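Side-chain contacts in malonate decarboxylase subunit alpha (Acinetobacter baumannii ATCC 17978, PDB 6MPR), which probably acts as the acyl-carrier-protein transferase subunit of malonate decarboxylase, loading malonate onto the carrier protein in exchange for acetate: residues L124-L129 with G133-G138; S378-G383 with I452-T457. One frame throughout, in Å; residues are numbered along the deposited sequence.

Interaction 1: L124-L129 with G133-G138; sequences LRISQL and GLLEIG
Leu129 lays its side chain over two consecutive leucines of the segment that follows its helix. Its CB meets Leu135 CB at 3.7 Å, and from there the two side chains run on at about a right angle to each other. Leu135 CG stands opposite its own backbone N (chi1 -173°), which carries Leu135 CD1 on to 4.2 Å from Leu129 CD1. The other methyl of Leu129, CD2, turns to Leu134 and sits 4.1 Å from Leu134 CD1, with Leu134 CB equally near. The backbone turns sharply between helix and leucines. Gly133 leaves the helix with positive phi, and Leu134 N donates to Leu129 O at 2.9 Å, the bond that spans five residues in a Schellman motif; a weak bond from Leu135 N reaches the same oxygen at 3.4 Å. The turn delivers the chain into strand 136-140, at the edge of the parallel sheet and beside strand 111-116, and helix 125-131 is thus the helical link of a beta-alpha-beta crossover. One turn earlier in the helix, Ile126 brings CG2 to 4.4 Å from Leu135 CD2, just before the strand, and to 4.3 Å from Ile137 CD1 on it. Helix 100-107 closes over this apolar layer, with Leu103 against Ile126 and Leu129 and Phe106 against Leu135.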
ATOM      1  N   LEU A 124       9.705  17.736  23.148  1.00 16.54           N
ATOM      2  CA  LEU A 124       9.255  17.058  24.357  1.00 15.71           C
ATOM      3  C   LEU A 124       7.766  17.227  24.602  1.00 17.80           C
ATOM      4  O   LEU A 124       7.253  16.694  25.590  1.00 16.97           O
ATOM      5  CB  LEU A 124      10.011  17.577  25.579  1.00 17.84           C
ATOM      6  CG  LEU A 124      11.518  17.350  25.589  1.00 19.38           C
ATOM      7  CD1 LEU A 124      12.251  18.540  24.971  1.00 27.49           C
ATOM      8  CD2 LEU A 124      12.001  17.077  27.003  1.00 33.65           C
ATOM      9  N   ARG A 125       7.068  17.946  23.723  1.00 17.06           N
ATOM     10  CA  ARG A 125       5.707  18.384  24.026  1.00 19.65           C
ATOM     11  C   ARG A 125       4.724  17.217  24.114  1.00 15.14           C
ATOM     12  O   ARG A 125       3.886  17.188  25.018  1.00 15.96           O
ATOM     13  CB  ARG A 125       5.242  19.397  22.982  1.00 25.07           C
ATOM     14  CG  ARG A 125       5.310  20.834  23.438  1.00 31.12           C
ATOM     15  CD  ARG A 125       4.407  21.710  22.584  1.00 28.62           C
ATOM     16  NE  ARG A 125       3.233  22.174  23.320  1.00 28.03           N
ATOM     17  CZ  ARG A 125       2.242  22.875  22.777  1.00 28.18           C
ATOM     18  NH1 ARG A 125       2.283  23.214  21.492  1.00 29.95           N
ATOM     19  NH2 ARG A 125       1.208  23.244  23.520  1.00 30.73           N
ATOM     20  N   ILE A 126       4.780  16.262  23.175  1.00 15.97           N
ATOM     21  CA  ILE A 126       3.831  15.144  23.212  1.00 15.68           C
ATOM     22  C   ILE A 126       4.037  14.318  24.480  1.00 15.00           C
ATOM     23  O   ILE A 126       3.078  13.976  25.182  1.00 18.69           O
ATOM     24  CB  ILE A 126       3.952  14.279  21.938  1.00 11.34           C
ATOM     25  CG1 ILE A 126       3.320  14.990  20.735  1.00 17.15           C
ATOM     26  CG2 ILE A 126       3.314  12.899  22.147  1.00  9.97           C
ATOM     27  CD1 ILE A 126       3.619  14.316  19.393  1.00 13.98           C
ATOM     28  N   SER A 127       5.296  13.996  24.797  1.00 12.66           N
ATOM     29  CA  SER A 127       5.597  13.287  26.039  1.00 17.28           C
ATOM     30  C   SER A 127       5.082  14.050  27.251  1.00 18.12           C
ATOM     31  O   SER A 127       4.568  13.446  28.199  1.00 22.78           O
ATOM     32  CB  SER A 127       7.102  13.050  26.179  1.00 21.38           C
ATOM     33  OG  SER A 127       7.510  11.954  25.379  1.00 25.48           O
ATOM     34  N   GLN A 128       5.222  15.377  27.244  1.00 17.11           N
ATOM     35  CA  GLN A 128       4.784  16.158  28.399  1.00 21.53           C
ATOM     36  C   GLN A 128       3.261  16.181  28.497  1.00 17.58           C
ATOM     37  O   GLN A 128       2.708  16.131  29.603  1.00 21.75           O
ATOM     38  CB  GLN A 128       5.348  17.580  28.327  1.00 20.80           C
ATOM     39  CG  GLN A 128       5.108  18.439  29.580  1.00 27.46           C
ATOM     40  CD  GLN A 128       5.745  17.874  30.851  1.00 32.60           C
ATOM     41  OE1 GLN A 128       5.085  17.759  31.886  1.00 35.86           O
ATOM     42  NE2 GLN A 128       7.030  17.534  30.779  1.00 28.51           N
ATOM     43  N   LEU A 129       2.565  16.247  27.357  1.00 15.58           N
ATOM     44  CA  LEU A 129       1.101  16.223  27.398  1.00 20.07           C
ATOM     45  C   LEU A 129       0.583  14.867  27.861  1.00 17.40           C
ATOM     46  O   LEU A 129      -0.427  14.789  28.572  1.00 22.28           O
ATOM     47  CB  LEU A 129       0.518  16.583  26.032  1.00 16.81           C
ATOM     48  CG  LEU A 129       0.614  18.062  25.648  1.00 14.49           C
ATOM     49  CD1 LEU A 129       0.277  18.274  24.175  1.00 19.75           C
ATOM     50  CD2 LEU A 129      -0.261  18.926  26.564  1.00 20.92           C
ATOM     51  N   GLY A 133      -1.584  14.003  31.333  1.00 23.93           N
ATOM     52  CA  GLY A 133      -2.918  13.455  31.186  1.00 25.00           C
ATOM     53  C   GLY A 133      -3.810  14.158  30.186  1.00 31.57           C
ATOM     54  O   GLY A 133      -5.020  13.907  30.179  1.00 34.70           O
ATOM     55  N   LEU A 134      -3.258  15.017  29.332  1.00 22.53           N
ATOM     56  CA  LEU A 134      -4.048  15.766  28.364  1.00 19.65           C
ATOM     57  C   LEU A 134      -4.040  15.152  26.972  1.00 18.84           C
ATOM     58  O   LEU A 134      -4.834  15.568  26.120  1.00 22.92           O
ATOM     59  CB  LEU A 134      -3.539  17.214  28.289  1.00 19.57           C
ATOM     60  CG  LEU A 134      -3.716  18.007  29.591  1.00 23.38           C
ATOM     61  CD1 LEU A 134      -3.003  19.347  29.515  1.00 27.71           C
ATOM     62  CD2 LEU A 134      -5.195  18.210  29.913  1.00 26.80           C
ATOM     63  N   LEU A 135      -3.184  14.167  26.724  1.00 15.06           N
ATOM     64  CA  LEU A 135      -3.073  13.549  25.412  1.00 14.63           C
ATOM     65  C   LEU A 135      -3.009  12.045  25.612  1.00 14.21           C
ATOM     66  O   LEU A 135      -2.188  11.560  26.395  1.00 16.45           O
ATOM     67  CB  LEU A 135      -1.830  14.067  24.663  1.00 16.07           C
ATOM     68  CG  LEU A 135      -1.648  13.636  23.198  1.00 19.26           C
ATOM     69  CD1 LEU A 135      -0.863  14.659  22.385  1.00 18.52           C
ATOM     70  CD2 LEU A 135      -0.939  12.285  23.110  1.00 25.23           C
ATOM     71  N   GLU A 136      -3.891  11.317  24.931  1.00 15.62           N
ATOM     72  CA  GLU A 136      -3.951   9.856  24.996  1.00 13.76           C
ATOM     73  C   GLU A 136      -3.556   9.323  23.624  1.00 17.46           C
ATOM     74  O   GLU A 136      -4.303   9.501  22.658  1.00 20.03           O
ATOM     75  CB  GLU A 136      -5.353   9.385  25.381  1.00 19.28           C
ATOM     76  CG  GLU A 136      -5.821   9.871  26.763  1.00 22.14           C
ATOM     77  CD  GLU A 136      -7.307   9.619  27.041  1.00 36.72           C
ATOM     78  OE1 GLU A 136      -7.971   8.893  26.264  1.00 40.01           O
ATOM     79  OE2 GLU A 136      -7.816  10.164  28.046  1.00 39.87           O
ATOM     80  N   ILE A 137      -2.385   8.683  23.537  1.00 17.06           N
ATOM     81  CA  ILE A 137      -1.939   8.111  22.273  1.00 16.47           C
ATOM     82  C   ILE A 137      -2.755   6.866  21.959  1.00 18.44           C
ATOM     83  O   ILE A 137      -2.953   5.998  22.818  1.00 19.50           O
ATOM     84  CB  ILE A 137      -0.442   7.773  22.312  1.00 24.96           C
ATOM     85  CG1 ILE A 137       0.389   9.039  22.437  1.00 31.87           C
ATOM     86  CG2 ILE A 137      -0.031   7.086  21.012  1.00 23.73           C
ATOM     87  CD1 ILE A 137       0.503   9.822  21.145  1.00 24.42           C
ATOM     88  N   GLY A 138      -3.253   6.787  20.728  1.00 14.54           N
ATOM     89  CA  GLY A 138      -3.721   5.522  20.193  1.00 16.70           C
ATOM     90  C   GLY A 138      -2.539   4.679  19.771  1.00 13.84           C
ATOM     91  O   GLY A 138      -2.149   3.737  20.470  1.00 18.08           O
TER

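Interaction 2: S378-G383 with I452-T457; sequences STVTKG and IDVAKT
Val454 reaches from its helix into a bend of the 378-383 loop, and each of its side-chain carbons has something to meet there. CB lies 3.8 Å from Val380 CG1. Beyond it the branches part: CG1, opposite the backbone N (chi1 171°), comes to 3.8 Å from that same Val380 methyl, while CG2 leans along the loop backbone. There CG2 is 3.4 Å from Thr381 O, a carbon-to-oxygen contact. The next residue adds its alpha carbon, with Lys382 CA 3.8 Å from Val454 CG2. One methyl of Val380 therefore faces the whole fork of Val454. Within the loop segment, Val454 CG2 otherwise meets main chain; the Thr381 side chain starts away from the helix. Leu385 packs on Val454 and Ala386 on Val380, so residues further along the same loop add to the apolar patch. The polar links lie around it: Lys382 N bonds to Asp450 OD2 at the start of the helix, and Asp453, with little part in the packing, pairs with Arg448. The backbone N of Val380 donates to Ser378 OG at 3.0 Å with an N-H...O angle of 156°; that hydroxyl also bonds to Pro464 O. Serine oxygen accepting from the amide two residues on is the signature of an ST turn, here leading the chain out of strand 377-378 toward Val454 of helix 450-458.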
ATOM      1  N   SER A 378      15.957   3.342  15.875  1.00 13.34           N
ATOM      2  CA  SER A 378      14.892   4.263  16.237  1.00 10.74           C
ATOM      3  C   SER A 378      15.454   5.673  16.359  1.00 15.86           C
ATOM      4  O   SER A 378      16.652   5.869  16.599  1.00 12.56           O
ATOM      5  CB  SER A 378      14.218   3.843  17.549  1.00 15.69           C
ATOM      6  OG  SER A 378      13.232   4.782  17.921  1.00 17.00           O
ATOM      7  N   THR A 379      14.580   6.657  16.165  1.00 18.07           N
ATOM      8  CA  THR A 379      14.915   8.047  16.451  1.00 14.54           C
ATOM      9  C   THR A 379      14.233   8.557  17.715  1.00 16.55           C
ATOM     10  O   THR A 379      14.455   9.710  18.099  1.00 18.24           O
ATOM     11  CB  THR A 379      14.558   8.956  15.269  1.00 24.94           C
ATOM     12  OG1 THR A 379      13.161   8.833  14.980  1.00 21.35           O
ATOM     13  CG2 THR A 379      15.391   8.593  14.029  1.00 17.81           C
ATOM     14  N   VAL A 380      13.428   7.731  18.384  1.00 14.46           N
ATOM     15  CA  VAL A 380      12.856   8.125  19.670  1.00 15.17           C
ATOM     16  C   VAL A 380      13.964   8.147  20.716  1.00 18.36           C
ATOM     17  O   VAL A 380      14.772   7.212  20.812  1.00 17.11           O
ATOM     18  CB  VAL A 380      11.711   7.175  20.063  1.00 15.09           C
ATOM     19  CG1 VAL A 380      11.304   7.375  21.523  1.00 20.00           C
ATOM     20  CG2 VAL A 380      10.509   7.359  19.135  1.00 19.98           C
ATOM     21  N   THR A 381      14.042   9.238  21.475  1.00 15.48           N
ATOM     22  CA  THR A 381      14.956   9.319  22.607  1.00 13.56           C
ATOM     23  C   THR A 381      14.178   9.718  23.852  1.00 19.06           C
ATOM     24  O   THR A 381      13.002  10.087  23.790  1.00 17.81           O
ATOM     25  CB  THR A 381      16.118  10.303  22.365  1.00 20.57           C
ATOM     26  OG1 THR A 381      15.602  11.597  22.026  1.00 21.87           O
ATOM     27  CG2 THR A 381      17.033   9.806  21.245  1.00 18.04           C
ATOM     28  N   LYS A 382      14.862   9.660  24.993  1.00 16.04           N
ATOM     29  CA  LYS A 382      14.210   9.877  26.279  1.00 15.37           C
ATOM     30  C   LYS A 382      13.465  11.211  26.304  1.00 19.47           C
ATOM     31  O   LYS A 382      14.017  12.258  25.954  1.00 20.66           O
ATOM     32  CB  LYS A 382      15.256   9.820  27.397  1.00 21.02           C
ATOM     33  CG  LYS A 382      14.671   9.825  28.807  1.00 26.49           C
ATOM     34  CD  LYS A 382      15.779   9.811  29.864  1.00 33.69           C
ATOM     35  CE  LYS A 382      15.243   9.420  31.235  1.00 43.08           C
ATOM     36  NZ  LYS A 382      14.102  10.272  31.658  1.00 44.95           N
ATOM     37  N   GLY A 383      12.188  11.160  26.684  1.00 17.43           N
ATOM     38  CA  GLY A 383      11.349  12.336  26.757  1.00 24.72           C
ATOM     39  C   GLY A 383      10.823  12.869  25.441  1.00 19.96           C
ATOM     40  O   GLY A 383      10.117  13.888  25.450  1.00 25.36           O
ATOM     41  N   ILE A 452      12.944   1.794  24.392  1.00 14.16           N
ATOM     42  CA  ILE A 452      12.352   0.831  25.320  1.00 18.02           C
ATOM     43  C   ILE A 452      11.815   1.539  26.550  1.00 17.34           C
ATOM     44  O   ILE A 452      10.670   1.322  26.958  1.00 20.04           O
ATOM     45  CB  ILE A 452      13.367  -0.254  25.711  1.00 19.47           C
ATOM     46  CG1 ILE A 452      13.875  -0.998  24.471  1.00 16.56           C
ATOM     47  CG2 ILE A 452      12.717  -1.190  26.709  1.00 24.62           C
ATOM     48  CD1 ILE A 452      15.132  -1.787  24.749  1.00 22.91           C
ATOM     49  N   ASP A 453      12.636   2.391  27.173  1.00 18.19           N
ATOM     50  CA  ASP A 453      12.146   3.096  28.357  1.00 20.03           C
ATOM     51  C   ASP A 453      11.084   4.140  28.006  1.00 21.43           C
ATOM     52  O   ASP A 453      10.195   4.407  28.827  1.00 22.51           O
ATOM     53  CB  ASP A 453      13.304   3.740  29.118  1.00 16.76           C
ATOM     54  CG  ASP A 453      14.074   2.741  29.966  1.00 27.26           C
ATOM     55  OD1 ASP A 453      13.735   1.538  29.936  1.00 31.01           O
ATOM     56  OD2 ASP A 453      15.022   3.155  30.664  1.00 35.44           O
ATOM     57  N   VAL A 454      11.144   4.738  26.808  1.00 17.94           N
ATOM     58  CA  VAL A 454      10.073   5.651  26.415  1.00 18.16           C
ATOM     59  C   VAL A 454       8.749   4.903  26.328  1.00 23.07           C
ATOM     60  O   VAL A 454       7.707   5.407  26.761  1.00 20.25           O
ATOM     61  CB  VAL A 454      10.401   6.364  25.090  1.00 22.81           C
ATOM     62  CG1 VAL A 454       9.177   7.125  24.611  1.00 18.44           C
ATOM     63  CG2 VAL A 454      11.566   7.328  25.273  1.00 22.24           C
ATOM     64  N   ALA A 455       8.767   3.687  25.781  1.00 17.46           N
ATOM     65  CA  ALA A 455       7.551   2.873  25.740  1.00 19.71           C
ATOM     66  C   ALA A 455       6.991   2.650  27.140  1.00 20.34           C
ATOM     67  O   ALA A 455       5.779   2.777  27.362  1.00 22.82           O
ATOM     68  CB  ALA A 455       7.831   1.535  25.052  1.00 17.31           C
ATOM     69  N   LYS A 456       7.858   2.322  28.104  1.00 22.07           N
ATOM     70  CA  LYS A 456       7.408   2.133  29.483  1.00 26.25           C
ATOM     71  C   LYS A 456       6.811   3.413  30.050  1.00 32.14           C
ATOM     72  O   LYS A 456       5.739   3.393  30.665  1.00 29.85           O
ATOM     73  CB  LYS A 456       8.573   1.664  30.357  1.00 31.78           C
ATOM     74  CG  LYS A 456       9.064   0.275  30.016  1.00 29.47           C
ATOM     75  CD  LYS A 456      10.474   0.008  30.529  1.00 36.01           C
ATOM     76  CE  LYS A 456      10.516  -0.123  32.037  1.00 40.62           C
ATOM     77  NZ  LYS A 456      11.864  -0.571  32.491  1.00 49.28           N
ATOM     78  N   THR A 457       7.501   4.538  29.857  1.00 28.08           N
ATOM     79  CA  THR A 457       7.064   5.801  30.445  1.00 29.49           C
ATOM     80  C   THR A 457       5.751   6.284  29.834  1.00 29.05           C
ATOM     81  O   THR A 457       4.874   6.793  30.550  1.00 32.59           O
ATOM     82  CB  THR A 457       8.167   6.840  30.266  1.00 28.34           C
ATOM     83  OG1 THR A 457       9.333   6.402  30.971  1.00 29.04           O
ATOM     84  CG2 THR A 457       7.739   8.198  30.793  1.00 28.78           C
TER

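How the interactions relate
The two contacts lie about 13 Å apart, centre to centre, on the same side of the chain's centre, and each is partly buried. Interaction 1 joins neighbours in sequence within the crossover at the edge of the parallel sheet; its largely buried leucines and isoleucines go with backbone bonds at a helix end. Interaction 2 joins segments 69 residues apart, covers less than half the surface, and relies on valine packing against a loop. They meet directly: Ser127 CB lies 3.2 Å from Gly383 O, to which Ser127 OG also makes a weak hydrogen bond. Helix 450-458 of interaction 2 also borders the second subunit, where Lys456 makes a salt bridge with Glu418 of that subunit.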